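Glycerol dehydratase (Clostridium butyricum, PDB 1R9D) catalyses the dehydration of glycerol without coenzyme B12, probably through a glycyl radical chemistry shared with pyruvate formate-lyase and its relatives. Local coordinates at residues A[406-412]-A[425-430]; A[281-287]-A[338-343]; A[687-693]-A[726-732]. All coordinates share one frame; numbering follows the deposited sequence.

Contact 1. Residues A[406-412]-A[425-430]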
loop_
_atom_site.group_PDB
_atom_site.type_symbol
_atom_site.label_atom_id
_atom_site.label_comp_id
_atom_site.label_asym_id
_atom_site.label_seq_id
_atom_site.Cartn_x
_atom_site.Cartn_y
_atom_site.Cartn_z
ATOM N N TYR A 406 29.961 23.654 15.354
ATOM C CA TYR A 406 28.817 24.078 14.543
ATOM C C TYR A 406 28.374 25.487 14.883
ATOM O O TYR A 406 28.305 25.863 16.053
ATOM C CB TYR A 406 27.654 23.099 14.720
ATOM C CG TYR A 406 28.014 21.716 14.254
ATOM C CD1 TYR A 406 28.644 20.814 15.113
ATOM C CD2 TYR A 406 27.792 21.331 12.938
ATOM C CE1 TYR A 406 29.047 19.562 14.662
ATOM C CE2 TYR A 406 28.188 20.080 12.476
ATOM C CZ TYR A 406 28.818 19.203 13.347
ATOM O OH TYR A 406 29.225 17.973 12.894
ATOM N N ASN A 407 28.041 26.251 13.843
ATOM C CA ASN A 407 27.660 27.655 13.981
ATOM C C ASN A 407 26.164 27.958 14.094
ATOM O O ASN A 407 25.445 27.934 13.107
ATOM C CB ASN A 407 28.262 28.423 12.796
ATOM C CG ASN A 407 28.118 29.922 12.928
ATOM O OD1 ASN A 407 27.786 30.434 13.995
ATOM N ND2 ASN A 407 28.394 30.639 11.840
ATOM N N ASP A 408 25.712 28.248 15.312
ATOM C CA ASP A 408 24.313 28.591 15.583
ATOM C C ASP A 408 23.851 29.772 14.730
ATOM O O ASP A 408 22.711 29.814 14.265
ATOM C CB ASP A 408 24.150 29.021 17.039
ATOM C CG ASP A 408 23.964 27.858 17.996
ATOM O OD1 ASP A 408 24.329 26.713 17.660
ATOM O OD2 ASP A 408 23.453 28.119 19.108
ATOM N N GLU A 409 24.746 30.739 14.554
ATOM C CA GLU A 409 24.426 31.962 13.820
ATOM C C GLU A 409 24.006 31.754 12.369
ATOM O O GLU A 409 23.276 32.572 11.811
ATOM C CB GLU A 409 25.606 32.934 13.910
ATOM C CG GLU A 409 26.042 33.271 15.350
ATOM C CD GLU A 409 24.970 33.984 16.165
ATOM O OE1 GLU A 409 24.262 34.845 15.597
ATOM O OE2 GLU A 409 24.847 33.703 17.383
ATOM N N VAL A 410 24.467 30.670 11.753
ATOM C CA VAL A 410 24.089 30.354 10.376
ATOM C C VAL A 410 22.996 29.285 10.369
ATOM O O VAL A 410 21.994 29.395 9.661
ATOM C CB VAL A 410 25.293 29.808 9.553
ATOM C CG1 VAL A 410 24.805 29.210 8.233
ATOM C CG2 VAL A 410 26.281 30.921 9.274
ATOM N N ILE A 411 23.186 28.255 11.183
ATOM C CA ILE A 411 22.242 27.146 11.232
ATOM C C ILE A 411 20.811 27.491 11.633
ATOM O O ILE A 411 19.866 27.031 10.994
ATOM C CB ILE A 411 22.787 26.021 12.140
ATOM C CG1 ILE A 411 24.056 25.445 11.506
ATOM C CG2 ILE A 411 21.731 24.933 12.330
ATOM C CD1 ILE A 411 24.789 24.440 12.381
ATOM N N ILE A 412 20.643 28.295 12.676
ATOM C CA ILE A 412 19.303 28.661 13.123
ATOM C C ILE A 412 18.520 29.373 12.010
ATOM O O ILE A 412 17.411 28.958 11.673
ATOM C CB ILE A 412 19.375 29.510 14.419
ATOM C CG1 ILE A 412 19.912 28.632 15.560
ATOM C CG2 ILE A 412 17.999 30.051 14.784
ATOM C CD1 ILE A 412 20.139 29.357 16.878
ATOM N N ALA A 425 14.103 25.715 15.818
ATOM C CA ALA A 425 15.420 25.894 15.209
ATOM C C ALA A 425 16.500 26.096 16.274
ATOM O O ALA A 425 17.615 25.595 16.135
ATOM C CB ALA A 425 15.405 27.086 14.244
ATOM N N ARG A 426 16.166 26.824 17.337
ATOM C CA ARG A 426 17.112 27.081 18.416
ATOM C C ARG A 426 17.486 25.815 19.179
ATOM O O ARG A 426 18.530 25.763 19.829
ATOM C CB ARG A 426 16.540 28.106 19.402
ATOM C CG ARG A 426 16.643 29.540 18.923
ATOM C CD ARG A 426 15.957 30.499 19.878
ATOM N NE ARG A 426 16.212 31.891 19.509
ATOM C CZ ARG A 426 15.502 32.920 19.956
ATOM N NH1 ARG A 426 14.492 32.712 20.787
ATOM N NH2 ARG A 426 15.805 34.156 19.572
ATOM N N ASP A 427 16.641 24.793 19.090
ATOM C CA ASP A 427 16.885 23.542 19.803
ATOM C C ASP A 427 17.457 22.450 18.894
ATOM O O ASP A 427 17.304 21.263 19.164
ATOM C CB ASP A 427 15.571 23.067 20.440
ATOM C CG ASP A 427 15.780 21.994 21.492
ATOM O OD1 ASP A 427 16.664 22.171 22.359
ATOM O OD2 ASP A 427 15.050 20.978 21.459
ATOM N N TYR A 428 18.136 22.852 17.827
ATOM C CA TYR A 428 18.688 21.884 16.890
ATOM C C TYR A 428 19.836 21.042 17.428
ATOM O O TYR A 428 20.544 21.429 18.357
ATOM C CB TYR A 428 19.155 22.591 15.606
ATOM C CG TYR A 428 20.539 23.211 15.679
ATOM C CD1 TYR A 428 21.683 22.458 15.384
ATOM C CD2 TYR A 428 20.708 24.545 16.048
ATOM C CE1 TYR A 428 22.953 23.022 15.453
ATOM C CE2 TYR A 428 21.977 25.116 16.123
ATOM C CZ TYR A 428 23.092 24.350 15.822
ATOM O OH TYR A 428 24.342 24.923 15.869
ATOM N N GLY A 429 19.996 19.876 16.815
ATOM C CA GLY A 429 21.076 18.971 17.148
ATOM C C GLY A 429 21.601 18.543 15.795
ATOM O O GLY A 429 20.985 18.863 14.778
ATOM N N ILE A 430 22.724 17.833 15.761
ATOM C CA ILE A 430 23.276 17.380 14.495
ATOM C C ILE A 430 23.064 15.886 14.256
ATOM O O ILE A 430 23.191 15.074 15.175
ATOM C CB ILE A 430 24.790 17.682 14.416
ATOM C CG1 ILE A 430 25.013 19.201 14.416
ATOM C CG2 ILE A 430 25.387 17.052 13.156
ATOM C CD1 ILE A 430 24.373 19.915 13.236
#
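The one hydrogen bond between 406-412 and 425-430 runs from Tyr428 OH to Asp408 OD1, a short 2.5 Å. The phenol meets OD1 on its anti side, 23° out of the carboxylate plane; the carboxylate and ring planes are 68° apart. The other carboxylate oxygen, OD2, pairs with Arg379 and Gln347, and Arg379 also makes a cation-pi contact with the Tyr428 ring; this buried acid is therefore held through both oxygens, and the nearby guanidinium would be expected to favour its charged form.

Two CH-pi contacts put a methyl or methylene squarely over a tyrosine face. Ile411 CG2 stands 3.6 Å from the centroid of the Tyr428 ring, while Ile411 CD1 reaches on to the phenol oxygen. With CG set between backbone N and carbonyl carbon (chi1 83°), Tyr428 swings its ring to where Ile411 CG2 covers one face and the OH reaches Asp408. In the second pair, Ile430 CG1 lies 3.7 Å from the Tyr406 ring centroid; the hydroxyl of Tyr406 is bonded to Cys433 O.

The remaining packing is aliphatic. Ile412 CG2 rests 4.0 Å from Ala425 CB, and its CD1 lies 4.1 Å from Arg426 CG.

Asn407 is the N-cap of helix 408-417: OD1 accepts weakly from Glu409 N, while ND2 is hydrogen-bonded to Gly731 O. Beyond Ile430, strands 429-431 and 435-437 pair antiparallel with Cys433 between them, consistent with the cysteine loop that PFL-like enzymes carry inside their barrel.

Contact 2. Residues A[281-287]-A[338-343]; sequences HSISPAR and MYQNLI
Ala286 is gripped at both its N and its O at the tight end of this contact. Its N donates to Asn341 O (3.0 Å), in the carbonyl plane, and Ile343 N gives a 2.8 Å bond to Ala286 O, coming from above that carbonyl's plane. Pro285 packs in beside them, its CB 4.0 Å from Leu342 CD1. Arg287 CG lies across Ile343 CG2, while its guanidinium goes on to a salt bridge with Asp427.

The two backbones run only 13° apart, and these bonds flank Leu342, making a single parallel beta bridge of Ala286 with Leu342. The loop ahead of helix 288-298 thereby docks on strand 341-344, outermost in a five-stranded sheet that is probably part of the PFL-like barrel, taking in the antiparallel seam between its halves.

Away from the bridge the grip loosens. Asn341 N bonds only weakly to Ser284 OG, whose stronger partner is Gly432 N, and Ile283 O lies 3.4 Å from Gln340 CB with no polar partner in the model. Farther on, Ser282 N donates to Met338 O at 2.9 Å, and a water bridges Ile283 N and the same Met338 O. His281 CG, between backbone N and carbonyl carbon (chi1 58°), brings the imidazole beside Tyr339, whose CE1 lies over one face toward the rim, the planes oblique at 40°. His281 ND1 bonds to Lys323 NZ; NE2 and Ser282 OG hydrogen-bond a bound glycerol.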
loop_
_atom_site.group_PDB
_atom_site.type_symbol
_atom_site.label_atom_id
_atom_site.label_comp_id
_atom_site.label_asym_id
_atom_site.label_seq_id
_atom_site.Cartn_x
_atom_site.Cartn_y
_atom_site.Cartn_z
ATOM N N HIS A 281 21.936 4.083 9.830
ATOM C CA HIS A 281 22.883 4.653 10.778
ATOM C C HIS A 281 22.585 6.120 11.079
ATOM O O HIS A 281 21.507 6.621 10.757
ATOM C CB HIS A 281 24.340 4.462 10.308
ATOM C CG HIS A 281 24.646 5.053 8.967
ATOM N ND1 HIS A 281 24.858 4.281 7.845
ATOM C CD2 HIS A 281 24.810 6.340 8.574
ATOM C CE1 HIS A 281 25.140 5.065 6.820
ATOM N NE2 HIS A 281 25.118 6.319 7.236
ATOM N N SER A 282 23.534 6.801 11.702
ATOM C CA SER A 282 23.346 8.191 12.087
ATOM C C SER A 282 22.194 8.333 13.080
ATOM O O SER A 282 21.428 9.296 13.035
ATOM C CB SER A 282 23.124 9.076 10.857
ATOM O OG SER A 282 24.343 9.227 10.144
ATOM N N ILE A 283 22.055 7.340 13.958
ATOM C CA ILE A 283 21.050 7.395 15.012
ATOM C C ILE A 283 21.793 8.284 16.002
ATOM O O ILE A 283 22.713 7.839 16.696
ATOM C CB ILE A 283 20.785 5.997 15.621
ATOM C CG1 ILE A 283 20.295 5.046 14.528
ATOM C CG2 ILE A 283 19.745 6.101 16.734
ATOM C CD1 ILE A 283 19.061 5.550 13.754
ATOM N N SER A 284 21.391 9.549 16.055
ATOM C CA SER A 284 22.088 10.534 16.867
ATOM C C SER A 284 21.485 11.011 18.170
ATOM O O SER A 284 20.378 11.546 18.198
ATOM C CB SER A 284 22.385 11.751 15.989
ATOM O OG SER A 284 22.949 11.340 14.754
ATOM N N PRO A 285 22.232 10.844 19.276
ATOM C CA PRO A 285 21.796 11.259 20.611
ATOM C C PRO A 285 21.484 12.761 20.656
ATOM O O PRO A 285 20.673 13.216 21.457
ATOM C CB PRO A 285 22.991 10.892 21.488
ATOM C CG PRO A 285 23.528 9.663 20.805
ATOM C CD PRO A 285 23.489 10.076 19.350
ATOM N N ALA A 286 22.143 13.522 19.785
ATOM C CA ALA A 286 21.950 14.970 19.718
ATOM C C ALA A 286 22.255 15.687 21.038
ATOM O O ALA A 286 23.319 15.475 21.616
ATOM C CB ALA A 286 20.535 15.293 19.247
ATOM N N ARG A 287 21.328 16.516 21.520
ATOM C CA ARG A 287 21.562 17.305 22.737
ATOM C C ARG A 287 21.513 16.554 24.066
ATOM O O ARG A 287 20.730 16.887 24.960
ATOM C CB ARG A 287 20.594 18.493 22.784
ATOM C CG ARG A 287 20.573 19.322 21.506
ATOM C CD ARG A 287 19.938 20.684 21.734
ATOM N NE ARG A 287 20.859 21.633 22.365
ATOM C CZ ARG A 287 20.527 22.874 22.713
ATOM N NH1 ARG A 287 19.293 23.312 22.499
ATOM N NH2 ARG A 287 21.430 23.690 23.252
ATOM N N MET A 338 29.302 4.461 12.488
ATOM C CA MET A 338 27.869 4.434 12.787
ATOM C C MET A 338 27.327 5.862 12.783
ATOM O O MET A 338 26.112 6.074 12.756
ATOM C CB MET A 338 27.587 3.783 14.145
ATOM C CG MET A 338 27.786 2.267 14.156
ATOM S SD MET A 338 26.994 1.421 12.781
ATOM C CE MET A 338 25.246 1.768 13.088
ATOM N N TYR A 339 28.237 6.832 12.829
ATOM C CA TYR A 339 27.880 8.258 12.808
ATOM C C TYR A 339 26.847 8.711 13.845
ATOM O O TYR A 339 25.905 9.430 13.513
ATOM C CB TYR A 339 27.365 8.643 11.417
ATOM C CG TYR A 339 28.247 8.206 10.268
ATOM C CD1 TYR A 339 28.031 6.988 9.622
ATOM C CD2 TYR A 339 29.302 9.008 9.828
ATOM C CE1 TYR A 339 28.838 6.580 8.566
ATOM C CE2 TYR A 339 30.118 8.607 8.773
ATOM C CZ TYR A 339 29.884 7.397 8.147
ATOM O OH TYR A 339 30.693 6.998 7.107
ATOM N N GLN A 340 27.027 8.314 15.099
ATOM C CA GLN A 340 26.095 8.699 16.156
ATOM C C GLN A 340 26.535 10.042 16.736
ATOM O O GLN A 340 27.349 10.101 17.664
ATOM C CB GLN A 340 26.081 7.614 17.237
ATOM C CG GLN A 340 25.753 6.239 16.669
ATOM C CD GLN A 340 26.168 5.106 17.586
ATOM O OE1 GLN A 340 25.326 4.392 18.135
ATOM N NE2 GLN A 340 27.474 4.938 17.758
ATOM N N ASN A 341 25.991 11.127 16.190
ATOM C CA ASN A 341 26.375 12.454 16.638
ATOM C C ASN A 341 25.725 12.869 17.948
ATOM O O ASN A 341 24.507 12.768 18.122
ATOM C CB ASN A 341 26.067 13.492 15.545
ATOM C CG ASN A 341 26.935 14.737 15.664
ATOM O OD1 ASN A 341 26.846 15.477 16.637
ATOM N ND2 ASN A 341 27.796 14.956 14.676
ATOM N N LEU A 342 26.559 13.331 18.871
ATOM C CA LEU A 342 26.109 13.795 20.180
ATOM C C LEU A 342 26.688 15.198 20.317
ATOM O O LEU A 342 27.895 15.388 20.203
ATOM C CB LEU A 342 26.641 12.864 21.280
ATOM C CG LEU A 342 26.177 13.106 22.720
ATOM C CD1 LEU A 342 26.314 11.808 23.531
ATOM C CD2 LEU A 342 26.995 14.229 23.345
ATOM N N ILE A 343 25.827 16.182 20.557
ATOM C CA ILE A 343 26.277 17.566 20.646
ATOM C C ILE A 343 26.002 18.211 22.004
ATOM O O ILE A 343 25.030 17.870 22.677
ATOM C CB ILE A 343 25.598 18.390 19.512
ATOM C CG1 ILE A 343 26.289 19.742 19.324
ATOM C CG2 ILE A 343 24.130 18.595 19.833
ATOM C CD1 ILE A 343 26.047 20.327 17.943
HETATM O O HOH W 1 23.806 5.003 13.894
#

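Contact 3. Residues A[687-693]-A[726-732]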
loop_
_atom_site.group_PDB
_atom_site.type_symbol
_atom_site.label_atom_id
_atom_site.label_comp_id
_atom_site.label_asym_id
_atom_site.label_seq_id
_atom_site.Cartn_x
_atom_site.Cartn_y
_atom_site.Cartn_z
ATOM N N VAL A 687 36.444 29.674 2.185
ATOM C CA VAL A 687 35.307 28.789 2.394
ATOM C C VAL A 687 34.058 29.546 2.837
ATOM O O VAL A 687 32.934 29.175 2.475
ATOM C CB VAL A 687 35.653 27.693 3.427
ATOM C CG1 VAL A 687 34.450 26.788 3.670
ATOM C CG2 VAL A 687 36.827 26.873 2.915
ATOM N N SER A 688 34.249 30.618 3.599
ATOM C CA SER A 688 33.115 31.392 4.087
ATOM C C SER A 688 32.348 32.106 2.971
ATOM O O SER A 688 31.220 32.546 3.181
ATOM C CB SER A 688 33.574 32.413 5.140
ATOM O OG SER A 688 34.303 33.478 4.552
ATOM N N LYS A 689 32.938 32.201 1.784
ATOM C CA LYS A 689 32.272 32.877 0.671
ATOM C C LYS A 689 31.176 32.043 0.009
ATOM O O LYS A 689 30.340 32.574 -0.725
ATOM C CB LYS A 689 33.303 33.306 -0.374
ATOM C CG LYS A 689 34.291 34.348 0.139
ATOM C CD LYS A 689 35.457 34.505 -0.819
ATOM C CE LYS A 689 36.503 35.460 -0.261
ATOM N NZ LYS A 689 37.722 35.496 -1.125
ATOM N N LEU A 690 31.181 30.736 0.257
ATOM C CA LEU A 690 30.160 29.860 -0.305
ATOM C C LEU A 690 28.828 30.164 0.387
ATOM O O LEU A 690 28.807 30.784 1.452
ATOM C CB LEU A 690 30.527 28.396 -0.057
ATOM C CG LEU A 690 31.920 27.937 -0.487
ATOM C CD1 LEU A 690 32.155 26.505 0.016
ATOM C CD2 LEU A 690 32.050 28.017 -2.003
ATOM N N ASP A 691 27.724 29.736 -0.216
ATOM C CA ASP A 691 26.400 29.950 0.379
ATOM C C ASP A 691 26.093 28.788 1.328
ATOM O O ASP A 691 25.588 27.744 0.905
ATOM C CB ASP A 691 25.324 30.018 -0.712
ATOM C CG ASP A 691 23.951 30.381 -0.162
ATOM O OD1 ASP A 691 23.733 30.227 1.058
ATOM O OD2 ASP A 691 23.083 30.812 -0.954
ATOM N N HIS A 692 26.407 28.968 2.607
ATOM C CA HIS A 692 26.172 27.931 3.612
ATOM C C HIS A 692 24.725 27.901 4.115
ATOM O O HIS A 692 24.347 27.008 4.876
ATOM C CB HIS A 692 27.118 28.139 4.794
ATOM C CG HIS A 692 28.562 27.930 4.457
ATOM N ND1 HIS A 692 29.169 26.693 4.514
ATOM C CD2 HIS A 692 29.521 28.802 4.061
ATOM C CE1 HIS A 692 30.440 26.811 4.172
ATOM N NE2 HIS A 692 30.681 28.080 3.893
ATOM N N PHE A 693 23.922 28.877 3.699
ATOM C CA PHE A 693 22.523 28.931 4.118
ATOM C C PHE A 693 21.643 28.016 3.266
ATOM O O PHE A 693 20.747 27.352 3.782
ATOM C CB PHE A 693 21.975 30.368 4.019
ATOM C CG PHE A 693 22.550 31.321 5.033
ATOM C CD1 PHE A 693 23.792 31.914 4.831
ATOM C CD2 PHE A 693 21.837 31.639 6.188
ATOM C CE1 PHE A 693 24.318 32.814 5.762
ATOM C CE2 PHE A 693 22.350 32.536 7.125
ATOM C CZ PHE A 693 23.593 33.127 6.912
ATOM N N TYR A 726 35.809 32.454 11.359
ATOM C CA TYR A 726 35.147 31.720 10.290
ATOM C C TYR A 726 33.628 31.769 10.489
ATOM O O TYR A 726 32.870 31.987 9.538
ATOM C CB TYR A 726 35.641 30.266 10.261
ATOM C CG TYR A 726 34.929 29.379 9.260
ATOM C CD1 TYR A 726 34.931 29.681 7.893
ATOM C CD2 TYR A 726 34.244 28.238 9.682
ATOM C CE1 TYR A 726 34.265 28.871 6.977
ATOM C CE2 TYR A 726 33.578 27.424 8.778
ATOM C CZ TYR A 726 33.587 27.745 7.427
ATOM O OH TYR A 726 32.886 26.955 6.546
ATOM N N PHE A 727 33.184 31.583 11.728
ATOM C CA PHE A 727 31.756 31.610 12.021
ATOM C C PHE A 727 31.164 33.013 11.884
ATOM O O PHE A 727 30.019 33.158 11.476
ATOM C CB PHE A 727 31.487 31.037 13.419
ATOM C CG PHE A 727 31.541 29.527 13.476
ATOM C CD1 PHE A 727 31.852 28.781 12.341
ATOM C CD2 PHE A 727 31.287 28.854 14.666
ATOM C CE1 PHE A 727 31.911 27.376 12.396
ATOM C CE2 PHE A 727 31.344 27.461 14.728
ATOM C CZ PHE A 727 31.655 26.725 13.598
ATOM N N ASP A 728 31.938 34.045 12.214
ATOM C CA ASP A 728 31.438 35.411 12.072
ATOM C C ASP A 728 31.222 35.715 10.590
ATOM O O ASP A 728 30.365 36.530 10.231
ATOM C CB ASP A 728 32.417 36.431 12.664
ATOM C CG ASP A 728 32.515 36.344 14.181
ATOM O OD1 ASP A 728 31.576 35.815 14.821
ATOM O OD2 ASP A 728 33.529 36.821 14.736
ATOM N N GLN A 729 32.002 35.045 9.738
ATOM C CA GLN A 729 31.919 35.208 8.285
ATOM C C GLN A 729 30.835 34.311 7.689
ATOM O O GLN A 729 30.711 34.196 6.469
ATOM C CB GLN A 729 33.261 34.868 7.629
ATOM C CG GLN A 729 34.442 35.747 8.028
ATOM C CD GLN A 729 34.558 36.999 7.188
ATOM O OE1 GLN A 729 33.875 37.993 7.432
ATOM N NE2 GLN A 729 35.421 36.953 6.179
ATOM N N LYS A 730 30.069 33.665 8.564
ATOM C CA LYS A 730 28.961 32.797 8.178
ATOM C C LYS A 730 29.311 31.387 7.720
ATOM O O LYS A 730 28.616 30.815 6.882
ATOM C CB LYS A 730 28.090 33.488 7.117
ATOM C CG LYS A 730 27.549 34.849 7.561
ATOM C CD LYS A 730 26.804 34.744 8.879
ATOM C CE LYS A 730 26.304 36.101 9.358
ATOM N NZ LYS A 730 25.673 35.980 10.701
ATOM N N GLY A 731 30.390 30.829 8.266
ATOM C CA GLY A 731 30.754 29.462 7.937
ATOM C C GLY A 731 29.800 28.569 8.715
ATOM O O GLY A 731 29.280 28.984 9.754
ATOM N N PHE A 732 29.589 27.346 8.235
ATOM C CA PHE A 732 28.653 26.395 8.841
ATOM C C PHE A 732 29.259 25.486 9.914
ATOM O O PHE A 732 28.725 25.358 11.024
ATOM C CB PHE A 732 28.068 25.521 7.723
ATOM C CG PHE A 732 26.832 24.756 8.106
ATOM C CD1 PHE A 732 25.578 25.180 7.672
ATOM C CD2 PHE A 732 26.920 23.586 8.857
ATOM C CE1 PHE A 732 24.426 24.449 7.976
ATOM C CE2 PHE A 732 25.773 22.846 9.169
ATOM C CZ PHE A 732 24.525 23.279 8.726
HETATM O O HOH W 2 27.198 31.476 4.060
#
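The imidazole of His692 is covered on one face by the backbone of 726-732: Gly731 CA sits 4.3 Å from the ring centroid in a CH-pi contact, and Phe732 N lies over the same face, also toward the rim. In the ring plane at its edges are the carbonyl carbon of Val687 and a water. Gly731 CA also lies over a face of the Tyr726 ring, 3.4 Å above its plane, and is thus wedged between the two rings. Ser688 N is at the Tyr726 edge. With CG anti to the backbone N (chi1 175°), Tyr726 carries its ring toward Val687 and His692, the OH reaching 3.4 Å to His692 CE1. The rim of Phe732 faces His692 O, with CD1 3.6 Å away; that buried carbonyl has no polar partner in the model.

Both imidazole nitrogens are used. NE2 donates to Val687 O (2.9 Å), which Leu690 N approaches from the opposite face of the carbonyl plane, closing a type I turn, and ND1 pairs with Thr699 OG1, so the ring's rotation is fixed. Between the segments the polar link is the water, which accepts from His692 N at 3.0 Å and donates to Lys730 O. Toward the surface, Ser688 CB packs 3.5 Å from Gln729 CB.

Lys730, at positive phi, ends helix 712-728 in a Schellman motif. The chain then enters strand 733-738, and the corner is wedged between the end of helix 680-687, helix 607-624 beside Leu690 and Asp691, and helix 408-417, on which Phe693, Lys730 and Phe732 rest.

How the contacts relate
Contact 2 lies deepest, about 8 Å from the chain centre to its own, and every residue that touches is buried; contact 1 is also buried, whereas contact 3, farthest out, is only partly so. The chemistry differs too: main-chain bonds and a glycerol site in contact 2, aliphatic-on-ring packing with a Tyr-Asp hydrogen bond in contact 1, and a water bridge beside a surface rim in contact 3. Contacts 1 and 2 reach one sheet through strands 404-407 and 341-344; contact 3 includes the loop leading into its strand 733-738. Asp427 and Arg287 join contacts 1 and 2 by a salt bridge, while Asn407 bonds to Gly731 O and Phe732 O, tying the PFL-like region to the glycine-radical region.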